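Local coordinates for bifunctional GH43-CE protein (Bacteroides eggerthii, PDB 6MLY), which probably hydrolyses xylan-derived substrates as a family 43 beta-xylosidase, and probably ester bonds through a second, esterase-type domain, at residues Y265-E268 with G274-P277; E268-V273 with R451-K456; S346-Y351 with S384-G389; L491-T496 with G501-D506. All blocks are in the same frame, centred on the assembly; numbering follows the deposited sequence.

How the interactions relate
Interactions 1 and 2 touch and share Glu268: the first is the buried pairing of strands 262-269 and 275-282 in the glycoside hydrolase domain, while the second, only partly buried, brings the turn between those strands against a loop of the concanavalin A-like domain. Interactions 3 and 4 lie inside that second domain, their centres 9 Å apart and about 34 and 30 Å, respectively, from the centre of interaction 2. Strands 378-386 and 502-511 are neighbours in one sheet, yet interaction 3 is a salt bridge at the surface and interaction 4 is interior packing, apolar at Leu491 and Phe505 and with the Asn493 amide beside Ala503. Backbone hydrogen bonds dominate interaction 1, whereas a single backbone-to-carboxylate bond marks interaction 2.

Interaction 1. Residues Y265-E268 with G274-P277. With EDO (1,2-ethanediol), chain F.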
# COMPACT_ATOMS: atom_id res chain seq x y z
N TYR A 265 1.12 -28.89 6.22
CA TYR A 265 0.97 -27.69 5.39
C TYR A 265 -0.30 -26.96 5.84
O TYR A 265 -1.38 -27.55 5.87
CB TYR A 265 0.99 -28.03 3.90
CG TYR A 265 -0.13 -28.90 3.39
CD1 TYR A 265 -1.32 -28.35 2.95
CD2 TYR A 265 0.01 -30.28 3.33
CE1 TYR A 265 -2.35 -29.15 2.47
CE2 TYR A 265 -1.01 -31.09 2.85
CZ TYR A 265 -2.19 -30.52 2.42
OH TYR A 265 -3.19 -31.32 1.95
N LEU A 266 -0.13 -25.68 6.22
CA LEU A 266 -1.17 -24.80 6.78
C LEU A 266 -0.96 -23.37 6.27
O LEU A 266 0.04 -23.10 5.60
CB LEU A 266 -1.08 -24.83 8.31
CG LEU A 266 -1.07 -26.20 8.98
CD1 LEU A 266 -0.53 -26.09 10.40
CD2 LEU A 266 -2.46 -26.82 8.97
N PHE A 267 -1.87 -22.46 6.63
CA PHE A 267 -1.72 -21.04 6.27
C PHE A 267 -2.24 -20.12 7.38
O PHE A 267 -3.15 -20.48 8.14
CB PHE A 267 -2.42 -20.74 4.94
CG PHE A 267 -3.93 -20.77 4.96
CD1 PHE A 267 -4.65 -19.68 5.43
CD2 PHE A 267 -4.63 -21.87 4.49
CE1 PHE A 267 -6.04 -19.70 5.44
CE2 PHE A 267 -6.02 -21.88 4.51
CZ PHE A 267 -6.72 -20.80 4.98
N GLU A 268 -1.64 -18.92 7.44
CA GLU A 268 -2.00 -17.82 8.35
C GLU A 268 -2.72 -16.73 7.54
O GLU A 268 -2.55 -16.65 6.33
CB GLU A 268 -0.74 -17.24 8.99
CG GLU A 268 -0.99 -16.42 10.25
CD GLU A 268 0.16 -15.51 10.67
OE1 GLU A 268 1.05 -15.27 9.83
OE2 GLU A 268 0.16 -15.04 11.83
N GLY A 274 -2.17 -11.30 2.13
CA GLY A 274 -3.19 -12.34 1.97
C GLY A 274 -3.06 -13.45 3.01
O GLY A 274 -2.92 -13.18 4.20
N ARG A 275 -3.13 -14.70 2.52
CA ARG A 275 -3.15 -15.92 3.34
C ARG A 275 -2.01 -16.85 2.88
O ARG A 275 -2.07 -17.42 1.79
CB ARG A 275 -4.54 -16.57 3.24
CG ARG A 275 -5.68 -15.60 3.54
CD ARG A 275 -7.03 -16.28 3.73
NE ARG A 275 -7.73 -16.54 2.47
CZ ARG A 275 -8.64 -17.50 2.30
NH1 ARG A 275 -8.99 -18.28 3.30
NH2 ARG A 275 -9.20 -17.67 1.11
N ILE A 276 -0.98 -16.98 3.73
CA ILE A 276 0.37 -17.38 3.30
C ILE A 276 0.70 -18.77 3.84
O ILE A 276 0.53 -19.02 5.03
CB ILE A 276 1.41 -16.31 3.72
CG1 ILE A 276 1.43 -16.04 5.22
CG2 ILE A 276 1.22 -15.01 2.95
CD1 ILE A 276 2.69 -15.37 5.70
N PRO A 277 1.12 -19.72 2.98
CA PRO A 277 1.55 -21.05 3.41
C PRO A 277 2.58 -21.14 4.55
O PRO A 277 3.54 -20.36 4.59
CB PRO A 277 2.17 -21.62 2.13
CG PRO A 277 1.34 -21.02 1.03
CD PRO A 277 1.10 -19.60 1.51
C1 EDO F . -11.94 -19.99 2.30
O1 EDO F . -10.57 -20.15 1.93
C2 EDO F . -12.79 -20.08 1.05
O2 EDO F . -12.55 -21.34 0.40
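The beta hairpin of strands 262-269 and 275-282 is closed here by Glu268 and Ile276, an antiparallel hydrogen-bonded pair. Glu268 N donates to Ile276 O at 3.2 Å, and Ile276 N returns a bond to Glu268 O at 3.1 Å. The next pair, Phe267 with Pro277, is non-hydrogen-bonded, in keeping with the alternation of the register; Pro277 CA approaches Leu266 O in a C-H...O contact. Strand 250-256 completes a three-stranded antiparallel sheet on the other side of strand 262-269, consistent with a blade of the five-bladed beta-propeller of family 43. On the Phe267 side of this sheet, the Phe267 ring and the Arg275 side chain run side by side in the same direction. Arg275 CB lies 3.8 Å from Phe267 CD1, and farther out Arg275 NH1 is 3.8 Å from Phe267 CZ, with the guanidinium turned 88° from the ring. A bend at chi3 (-84°) carries the guanidinium to a 1,2-ethanediol, probably from the crystallisation liquor. Its O1 sits in the guanidinium plane, gripped by both Arg275 NH1 (2.8 Å) and Arg275 NH2 (2.9 Å). Asp32 also binds the diol, and its carboxylate makes a long, weak ion pair with Arg275.

Interaction 2. Residues E268-V273 with R451-K456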
# COMPACT_ATOMS: atom_id res chain seq x y z
N GLU A 268 -1.64 -18.92 7.44
CA GLU A 268 -2.00 -17.82 8.35
C GLU A 268 -2.72 -16.73 7.54
O GLU A 268 -2.55 -16.65 6.33
CB GLU A 268 -0.74 -17.24 8.99
CG GLU A 268 -0.99 -16.42 10.25
CD GLU A 268 0.16 -15.51 10.67
OE1 GLU A 268 1.05 -15.27 9.83
OE2 GLU A 268 0.16 -15.04 11.83
N ASP A 269 -3.52 -15.91 8.22
CA ASP A 269 -4.03 -14.65 7.66
C ASP A 269 -3.06 -13.52 8.04
O ASP A 269 -3.17 -12.97 9.13
CB ASP A 269 -5.45 -14.34 8.14
CG ASP A 269 -6.46 -15.41 7.77
OD1 ASP A 269 -6.19 -16.16 6.81
OD2 ASP A 269 -7.51 -15.49 8.44
N CYS A 270 -2.12 -13.20 7.14
CA CYS A 270 -1.05 -12.22 7.40
C CYS A 270 -1.43 -10.85 6.82
O CYS A 270 -0.57 -10.14 6.32
CB CYS A 270 0.28 -12.70 6.82
SG CYS A 270 1.74 -12.20 7.78
N GLY A 271 -2.71 -10.49 6.91
CA GLY A 271 -3.20 -9.16 6.54
C GLY A 271 -3.33 -8.97 5.03
O GLY A 271 -3.93 -9.80 4.34
N ALA A 272 -2.76 -7.87 4.53
CA ALA A 272 -3.00 -7.35 3.16
C ALA A 272 -2.43 -8.31 2.11
O ALA A 272 -3.13 -8.66 1.15
CB ALA A 272 -2.40 -5.97 3.02
N VAL A 273 -1.18 -8.73 2.30
CA VAL A 273 -0.49 -9.66 1.40
C VAL A 273 -1.42 -10.86 1.11
O VAL A 273 -1.45 -11.36 -0.02
CB VAL A 273 0.87 -10.10 1.97
CG1 VAL A 273 0.74 -11.17 3.05
CG2 VAL A 273 1.82 -10.56 0.87
N ARG A 451 5.98 -5.59 6.01
CA ARG A 451 6.83 -5.76 7.20
C ARG A 451 6.01 -5.46 8.46
O ARG A 451 5.59 -4.32 8.67
CB ARG A 451 8.05 -4.83 7.17
CG ARG A 451 9.10 -5.19 6.13
CD ARG A 451 10.30 -4.25 6.08
NE ARG A 451 9.93 -2.85 5.86
CZ ARG A 451 10.56 -2.01 5.06
NH1 ARG A 451 11.64 -2.39 4.40
NH2 ARG A 451 10.09 -0.79 4.89
N ASN A 452 5.79 -6.49 9.28
CA ASN A 452 5.04 -6.36 10.54
C ASN A 452 3.67 -5.73 10.25
O ASN A 452 3.17 -4.91 11.02
CB ASN A 452 5.84 -5.59 11.60
CG ASN A 452 7.07 -6.34 12.08
OD1 ASN A 452 7.32 -6.43 13.28
ND2 ASN A 452 7.85 -6.88 11.15
N LYS A 453 3.07 -6.12 9.12
CA LYS A 453 1.69 -5.81 8.74
C LYS A 453 1.42 -4.30 8.73
O LYS A 453 0.29 -3.89 9.00
CB LYS A 453 0.72 -6.55 9.67
CG LYS A 453 0.42 -7.99 9.26
CD LYS A 453 0.34 -8.96 10.42
CE LYS A 453 1.70 -9.26 11.01
NZ LYS A 453 1.66 -10.43 11.93
N VAL A 454 2.43 -3.49 8.39
CA VAL A 454 2.24 -2.04 8.27
C VAL A 454 1.29 -1.78 7.08
O VAL A 454 0.45 -0.89 7.15
CB VAL A 454 3.57 -1.25 8.16
CG1 VAL A 454 4.44 -1.44 9.39
CG2 VAL A 454 4.35 -1.57 6.89
N ASP A 455 1.43 -2.59 6.02
CA ASP A 455 0.43 -2.75 4.96
C ASP A 455 0.15 -1.40 4.30
O ASP A 455 -0.97 -0.88 4.41
CB ASP A 455 -0.87 -3.36 5.49
CG ASP A 455 -0.77 -4.82 5.87
OD1 ASP A 455 0.33 -5.39 5.78
OD2 ASP A 455 -1.82 -5.39 6.25
N LYS A 456 1.16 -0.87 3.61
CA LYS A 456 1.08 0.45 2.98
C LYS A 456 1.63 0.34 1.55
O LYS A 456 2.64 -0.33 1.31
CB LYS A 456 1.87 1.48 3.79
CG LYS A 456 1.34 1.75 5.19
CD LYS A 456 2.08 2.84 5.95
CE LYS A 456 3.54 2.51 6.20
NZ LYS A 456 4.10 3.32 7.31
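Asp455 and Ala272 meet with the carboxylate of one laid against the backbone N-H and methyl group of the other. Ala272 N donates to Asp455 OD2 at 3.2 Å, but the bond is bent (144° at the hydrogen) and reaches the oxygen from above the carboxylate plane, 51° out of it. The Ala272 methyl touches the same group, its CB 3.5 Å from Asp455 CG, so a single carboxylate receives both a polar and an apolar approach. Asp455 CG stands beside its own backbone N (chi1 -71°), which carries the acid across to the turn 268-273. Gly271 CA is also near, 4.0 Å from Asp455 OD2, and the absence of a side chain leaves this approach unobstructed.

Lys453 reaches across alongside Asp455 but touches mainly with its aliphatic part. Its CG rests 3.8 Å from Cys270 O, and bends at chi2 and chi3 fold the chain so that Lys453 CE lies 4.4 Å from Cys270 SG. The ammonium then ends 4.8 Å from Glu268, measured from Lys453 NZ to Glu268 OE2: too far apart for a salt bridge, though their charges are opposite.

Asp455 and Lys456 both face Asp449, forming a G1 beta bulge at the end of the hairpin 441-449/456-462; this bulged hairpin of the concanavalin A-like domain thus abuts the hairpin turn of the glycoside hydrolase domain.

Interaction 3. Residues S346-Y351 with S384-G389; sequences SARKGY and SMDVSG
Arg348 reaches Asp386 with a fully extended side chain, leaving the type II turn Arg348-Tyr351 and ending at strand 378-386 of the concanavalin A-like domain. From the start it runs over the ring of Tyr351, the last residue of the same turn. CB of Arg348 lies 4.0 Å from Tyr351 CB. The next carbon, CG, is placed anti to the backbone N (chi1 -160°) and passes 3.8 Å from Tyr351 CD1; CD follows at 3.8 Å from Tyr351 CG. NE then stands 3.6 Å above the plane of the Tyr351 ring, offset toward its rim, while Tyr351 CZ in turn sits over the centre of the guanidinium. One face of the cation is thereby covered by the tyrosine, which would be expected to restrict its rotation.

At the tip the two terminal nitrogens part company. NH2 lies 3.7 Å from Tyr351 OH and 3.8 Å from Asp386 OD2, too far for a hydrogen bond to the acid. Arg348 NH1 makes the salt bridge, donating to Asp386 OD2 at 2.9 Å along a nearly straight line (172°). The acceptor lies in the guanidinium plane, but the donor comes from well above the carboxylate plane, and the two flat groups are 61° apart as the side chains cross at about a right angle.

The same NH1 also forms a salt bridge with Asp504 on neighbouring strand 502-511, and Asp504 has a second partner in Arg353. One arginine nitrogen therefore joins two acids from adjacent strands, and its charge would be expected to offset their mutual repulsion.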
# COMPACT_ATOMS: atom_id res chain seq x y z
N SER A 346 0.74 -9.53 -30.64
CA SER A 346 1.26 -9.44 -32.00
C SER A 346 0.90 -8.08 -32.64
O SER A 346 1.34 -7.78 -33.75
CB SER A 346 0.79 -10.60 -32.84
OG SER A 346 -0.61 -10.55 -33.07
N ALA A 347 0.11 -7.27 -31.92
CA ALA A 347 -0.29 -5.93 -32.35
C ALA A 347 0.95 -5.03 -32.43
O ALA A 347 1.13 -4.31 -33.40
CB ALA A 347 -1.31 -5.37 -31.39
N ARG A 348 1.78 -5.10 -31.39
CA ARG A 348 3.09 -4.46 -31.35
C ARG A 348 4.06 -5.46 -30.71
O ARG A 348 3.86 -5.88 -29.57
CB ARG A 348 2.99 -3.15 -30.57
CG ARG A 348 4.12 -2.16 -30.85
CD ARG A 348 4.03 -0.88 -30.02
NE ARG A 348 5.21 -0.05 -30.18
CZ ARG A 348 5.40 1.13 -29.59
NH1 ARG A 348 4.48 1.63 -28.78
NH2 ARG A 348 6.51 1.80 -29.82
N LYS A 349 5.08 -5.89 -31.47
CA LYS A 349 6.02 -6.92 -31.01
C LYS A 349 6.89 -6.36 -29.88
O LYS A 349 7.54 -5.34 -30.05
CB LYS A 349 6.89 -7.43 -32.17
CG LYS A 349 8.06 -8.31 -31.76
CD LYS A 349 8.28 -9.54 -32.63
CE LYS A 349 8.55 -10.79 -31.81
NZ LYS A 349 8.71 -12.00 -32.64
N GLY A 350 6.87 -7.05 -28.73
CA GLY A 350 7.58 -6.64 -27.52
C GLY A 350 6.67 -5.95 -26.51
O GLY A 350 7.11 -5.63 -25.39
N TYR A 351 5.41 -5.71 -26.91
CA TYR A 351 4.44 -4.96 -26.12
C TYR A 351 3.15 -5.79 -25.95
O TYR A 351 2.71 -6.51 -26.86
CB TYR A 351 4.12 -3.63 -26.80
CG TYR A 351 5.27 -2.65 -26.88
CD1 TYR A 351 6.31 -2.82 -27.79
CD2 TYR A 351 5.32 -1.52 -26.07
CE1 TYR A 351 7.36 -1.92 -27.88
CE2 TYR A 351 6.36 -0.62 -26.14
CZ TYR A 351 7.39 -0.81 -27.05
OH TYR A 351 8.42 0.08 -27.13
N SER A 384 6.29 0.03 -18.01
CA SER A 384 6.52 1.07 -19.01
C SER A 384 5.34 1.04 -19.98
O SER A 384 4.98 -0.04 -20.48
CB SER A 384 7.83 0.87 -19.74
OG SER A 384 7.93 1.74 -20.87
N MET A 385 4.75 2.21 -20.24
CA MET A 385 3.53 2.31 -21.02
C MET A 385 3.78 3.15 -22.27
O MET A 385 4.89 3.64 -22.49
CB MET A 385 2.41 2.94 -20.18
CG MET A 385 1.08 2.18 -20.27
SD MET A 385 0.01 2.36 -18.82
CE MET A 385 1.11 1.74 -17.55
N ASP A 386 2.75 3.26 -23.12
CA ASP A 386 2.72 4.12 -24.30
C ASP A 386 1.26 4.50 -24.56
O ASP A 386 0.43 3.64 -24.89
CB ASP A 386 3.37 3.43 -25.51
CG ASP A 386 3.75 4.38 -26.64
OD1 ASP A 386 3.02 5.36 -26.85
OD2 ASP A 386 4.77 4.11 -27.31
N VAL A 387 0.97 5.80 -24.42
CA VAL A 387 -0.39 6.32 -24.21
C VAL A 387 -1.00 6.86 -25.52
O VAL A 387 -2.14 7.31 -25.52
CB VAL A 387 -0.40 7.40 -23.12
CG1 VAL A 387 0.35 6.95 -21.88
CG2 VAL A 387 0.17 8.72 -23.63
N SER A 388 -0.23 6.81 -26.62
CA SER A 388 -0.66 7.30 -27.93
C SER A 388 -2.09 6.83 -28.26
O SER A 388 -2.89 7.60 -28.77
CB SER A 388 0.30 6.87 -29.00
OG SER A 388 1.64 6.93 -28.53
N GLY A 389 -2.37 5.55 -27.96
CA GLY A 389 -3.62 4.87 -28.33
C GLY A 389 -4.84 5.39 -27.58
O GLY A 389 -5.96 5.26 -28.08

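Interaction 4. Residues L491-T496 with G501-D506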
# COMPACT_ATOMS: atom_id res chain seq x y z
N LEU A 491 -2.31 -4.58 -14.26
CA LEU A 491 -2.28 -3.76 -15.47
C LEU A 491 -3.74 -3.53 -15.90
O LEU A 491 -4.49 -4.49 -16.00
CB LEU A 491 -1.50 -4.45 -16.60
CG LEU A 491 -0.11 -5.01 -16.28
CD1 LEU A 491 0.85 -4.75 -17.43
CD2 LEU A 491 0.47 -4.46 -14.99
N PHE A 492 -4.12 -2.27 -16.15
CA PHE A 492 -5.49 -1.95 -16.54
C PHE A 492 -5.50 -0.88 -17.64
O PHE A 492 -4.48 -0.26 -17.92
CB PHE A 492 -6.31 -1.51 -15.32
CG PHE A 492 -5.89 -0.21 -14.68
CD1 PHE A 492 -4.93 -0.17 -13.68
CD2 PHE A 492 -6.48 0.99 -15.07
CE1 PHE A 492 -4.56 1.03 -13.10
CE2 PHE A 492 -6.11 2.19 -14.48
CZ PHE A 492 -5.15 2.21 -13.50
N ASN A 493 -6.68 -0.71 -18.25
CA ASN A 493 -6.95 0.25 -19.31
C ASN A 493 -8.43 0.16 -19.69
O ASN A 493 -8.82 -0.75 -20.41
CB ASN A 493 -6.11 0.02 -20.57
CG ASN A 493 -6.46 0.99 -21.69
OD1 ASN A 493 -7.03 2.06 -21.44
ND2 ASN A 493 -6.13 0.64 -22.92
N TYR A 494 -9.24 1.13 -19.24
CA TYR A 494 -10.67 1.10 -19.49
C TYR A 494 -11.20 2.50 -19.81
O TYR A 494 -10.59 3.48 -19.44
CB TYR A 494 -11.41 0.54 -18.28
CG TYR A 494 -11.28 1.35 -17.02
CD1 TYR A 494 -12.33 2.13 -16.57
CD2 TYR A 494 -10.12 1.32 -16.27
CE1 TYR A 494 -12.22 2.87 -15.40
CE2 TYR A 494 -10.00 2.05 -15.10
CZ TYR A 494 -11.06 2.83 -14.66
OH TYR A 494 -10.95 3.54 -13.50
N ALA A 495 -12.38 2.53 -20.44
CA ALA A 495 -13.01 3.75 -20.92
C ALA A 495 -14.19 4.15 -20.03
O ALA A 495 -14.88 3.28 -19.48
CB ALA A 495 -13.46 3.55 -22.34
N THR A 496 -14.41 5.46 -19.91
CA THR A 496 -15.59 6.05 -19.27
C THR A 496 -16.51 6.68 -20.32
O THR A 496 -17.72 6.74 -20.09
CB THR A 496 -15.19 7.09 -18.21
OG1 THR A 496 -14.46 8.13 -18.86
CG2 THR A 496 -14.36 6.51 -17.09
N GLY A 501 -9.95 2.89 -27.90
CA GLY A 501 -8.61 3.29 -27.49
C GLY A 501 -7.85 2.15 -26.83
O GLY A 501 -8.45 1.24 -26.26
N TYR A 502 -6.51 2.23 -26.90
CA TYR A 502 -5.61 1.19 -26.41
C TYR A 502 -4.46 1.82 -25.61
O TYR A 502 -4.31 3.04 -25.59
CB TYR A 502 -5.09 0.35 -27.58
CG TYR A 502 -4.38 1.13 -28.65
CD1 TYR A 502 -3.00 1.26 -28.66
CD2 TYR A 502 -5.09 1.74 -29.68
CE1 TYR A 502 -2.34 1.98 -29.65
CE2 TYR A 502 -4.45 2.46 -30.68
CZ TYR A 502 -3.07 2.58 -30.66
OH TYR A 502 -2.43 3.28 -31.64
N ALA A 503 -3.68 0.96 -24.96
CA ALA A 503 -2.52 1.34 -24.16
C ALA A 503 -1.49 0.20 -24.23
O ALA A 503 -1.77 -0.91 -23.79
CB ALA A 503 -2.93 1.61 -22.74
N ASP A 504 -0.31 0.48 -24.78
CA ASP A 504 0.73 -0.53 -24.89
C ASP A 504 1.47 -0.62 -23.55
O ASP A 504 1.57 0.37 -22.85
CB ASP A 504 1.70 -0.22 -26.04
CG ASP A 504 1.01 0.03 -27.38
OD1 ASP A 504 -0.12 -0.49 -27.56
OD2 ASP A 504 1.60 0.75 -28.21
N PHE A 505 1.94 -1.82 -23.21
CA PHE A 505 2.85 -2.05 -22.09
C PHE A 505 4.10 -2.77 -22.61
O PHE A 505 3.98 -3.87 -23.16
CB PHE A 505 2.20 -2.91 -21.01
CG PHE A 505 1.00 -2.30 -20.32
CD1 PHE A 505 1.10 -1.81 -19.02
CD2 PHE A 505 -0.23 -2.23 -20.95
CE1 PHE A 505 0.00 -1.28 -18.38
CE2 PHE A 505 -1.33 -1.68 -20.31
CZ PHE A 505 -1.21 -1.20 -19.02
N ASP A 506 5.27 -2.15 -22.44
CA ASP A 506 6.53 -2.73 -22.93
C ASP A 506 6.91 -3.93 -22.05
O ASP A 506 7.33 -4.97 -22.57
CB ASP A 506 7.67 -1.71 -22.97
CG ASP A 506 8.93 -2.21 -23.66
OD1 ASP A 506 8.83 -3.17 -24.46
OD2 ASP A 506 10.01 -1.66 -23.38
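Apolar packing joins Leu491 to Phe505. The two side chains slide past each other in opposite directions, Leu491 CB lying over one face of the Phe505 ring and CD1 of the leucine reaching 3.4 Å from Phe505 CD1. With Phe505 CG set beside its own backbone N (chi1 -64°), the ring extends toward the 491-493 segment. Its far end meets a polar atom: Phe492 O lies at the ring edge, in plane, 3.6 Å from Phe505 CZ.

Leu491 belongs to strand 488-491 of one antiparallel sheet, whereas Phe505 belongs to strand 502-511 of another, and the packing thus fills the interior between the two sheets of the concanavalin A-like beta sandwich. Phe492 turns the other way and makes edge-to-face contacts with Phe363 and Phe395.

The amide of Asn493 provides a second kind of contact. CG, anti to the backbone N (chi1 177°), is 3.7 Å from the Ala503 methyl carbon CB, and ND2 is 3.3 Å from that same CB. ND2 also approaches Ala503 N at 3.2 Å, but both are donors and no hydrogen bond forms between them; the amide hydrogen is instead given to the backbone carbonyl of Leu354, on strand 352-355 next to 502-511.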